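Local coordinates for protein putative esterase Rv1847/MT1895 (Mycobacterium tuberculosis, PDB 3S4K) that probably hydrolyses acyl-CoA thioesters, perhaps 1,4-dihydroxy-2-naphthoyl-CoA, with a hotdog fold of the PaaI type, at residues 30-35 with 67-72. Residues are numbered along the deposited sequence; the frame is centred on the assembly and turned at random.
Sequences TELGPD and ASMAAF
Leu32 reaches from the edge strand to the helix and sets its two methyls on different parts of Met69. CD1 lies against the helix backbone, 3.5 Å from Met69 O and 3.9 Å from Ala70 N, and also brushes Met69 CB; CD2 meets the terminal methyl, CE, of Met69 at 3.9 Å. Chi1 of 177° swings CG away from the strand's backbone N, and the branch at CG, turned by chi2, gives one methyl to the helix backbone and the other to the thioether. Met69, bent at chi2 and chi3, curls its flexible chain so that CE meets the leucine, the two side chains passing at a slant. No hydrogen bond crosses between the segments.

Such packing belongs to the hotdog fold, in which a curved antiparallel sheet wraps around a long central helix, here 56-75. Strand 31-33 runs at 38° to helix segment 67-72, their axes approaching to 7.6 Å. Glycine suits position 33 because a side chain would run into the Pro34 ring. Ala70's small methyl fits against Trp118 and Ala37 of strand 36-43, which Leu32 also touches. Farther out, Thr30 and Glu31 both face Arg38 in a classic beta bulge, and a Glu31-Arg38 salt bridge ties the two strands together.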
# COMPACT_ATOMS: atom_id res chain seq x y z
N THR A 30 -9.59 -2.60 -17.02
CA THR A 30 -9.87 -2.44 -18.45
C THR A 30 -9.20 -3.50 -19.33
O THR A 30 -9.67 -3.79 -20.43
CB THR A 30 -9.44 -1.06 -18.95
OG1 THR A 30 -8.06 -0.80 -18.65
CG2 THR A 30 -10.31 -0.00 -18.34
N GLU A 31 -8.06 -4.03 -18.86
CA GLU A 31 -7.34 -5.11 -19.57
C GLU A 31 -6.79 -6.10 -18.58
O GLU A 31 -6.31 -5.72 -17.50
CB GLU A 31 -6.15 -4.62 -20.39
CG GLU A 31 -6.39 -3.38 -21.23
CD GLU A 31 -5.18 -3.00 -22.09
OE1 GLU A 31 -4.12 -3.66 -22.02
OE2 GLU A 31 -5.31 -2.01 -22.85
N LEU A 32 -6.85 -7.37 -18.95
CA LEU A 32 -6.29 -8.44 -18.12
C LEU A 32 -5.89 -9.62 -19.01
O LEU A 32 -6.72 -10.19 -19.72
CB LEU A 32 -7.30 -8.83 -17.04
CG LEU A 32 -6.88 -10.00 -16.14
CD1 LEU A 32 -5.54 -9.72 -15.47
CD2 LEU A 32 -7.98 -10.23 -15.12
N GLY A 33 -4.61 -9.98 -18.97
CA GLY A 33 -4.10 -11.13 -19.68
C GLY A 33 -2.73 -11.56 -19.18
O GLY A 33 -2.20 -10.96 -18.25
N PRO A 34 -2.14 -12.56 -19.83
CA PRO A 34 -0.84 -13.09 -19.40
C PRO A 34 0.30 -12.09 -19.43
O PRO A 34 1.28 -12.25 -18.69
CB PRO A 34 -0.56 -14.22 -20.39
CG PRO A 34 -1.76 -14.43 -21.17
CD PRO A 34 -2.77 -13.38 -20.88
N ASP A 35 0.22 -11.07 -20.29
CA ASP A 35 1.33 -10.13 -20.39
C ASP A 35 1.13 -8.86 -19.60
O ASP A 35 2.03 -8.01 -19.59
CB ASP A 35 1.64 -9.79 -21.84
CG ASP A 35 2.23 -10.98 -22.58
OD1 ASP A 35 2.84 -11.87 -21.95
OD2 ASP A 35 2.05 -11.03 -23.80
N ALA A 67 -0.98 -5.81 -10.31
CA ALA A 67 0.09 -6.80 -10.37
C ALA A 67 -0.39 -8.22 -10.05
O ALA A 67 -0.04 -9.19 -10.75
CB ALA A 67 1.23 -6.41 -9.42
N SER A 68 -1.15 -8.38 -8.96
CA SER A 68 -1.60 -9.71 -8.57
C SER A 68 -2.52 -10.31 -9.61
O SER A 68 -2.44 -11.51 -9.86
CB SER A 68 -2.29 -9.70 -7.20
OG SER A 68 -1.50 -9.05 -6.23
N MET A 69 -3.38 -9.51 -10.25
CA MET A 69 -4.31 -10.06 -11.24
C MET A 69 -3.54 -10.46 -12.52
O MET A 69 -3.80 -11.53 -13.09
CB MET A 69 -5.45 -9.08 -11.55
CG MET A 69 -6.37 -8.82 -10.36
SD MET A 69 -7.22 -10.30 -9.74
CE MET A 69 -7.90 -10.84 -11.26
N ALA A 70 -2.58 -9.64 -12.93
CA ALA A 70 -1.70 -9.98 -14.06
C ALA A 70 -0.98 -11.31 -13.75
O ALA A 70 -0.88 -12.22 -14.61
CB ALA A 70 -0.69 -8.86 -14.33
N ALA A 71 -0.48 -11.42 -12.53
CA ALA A 71 0.30 -12.59 -12.12
C ALA A 71 -0.55 -13.85 -12.14
O ALA A 71 -0.12 -14.90 -12.61
CB ALA A 71 0.93 -12.36 -10.75
N PHE A 72 -1.78 -13.74 -11.66
CA PHE A 72 -2.69 -14.87 -11.68
C PHE A 72 -3.03 -15.26 -13.12
O PHE A 72 -3.06 -16.44 -13.46
CB PHE A 72 -3.95 -14.53 -10.93
CG PHE A 72 -4.90 -15.66 -10.82
CD1 PHE A 72 -4.84 -16.53 -9.74
CD2 PHE A 72 -5.88 -15.85 -11.80
CE1 PHE A 72 -5.75 -17.59 -9.63
CE2 PHE A 72 -6.78 -16.91 -11.69
CZ PHE A 72 -6.71 -17.79 -10.62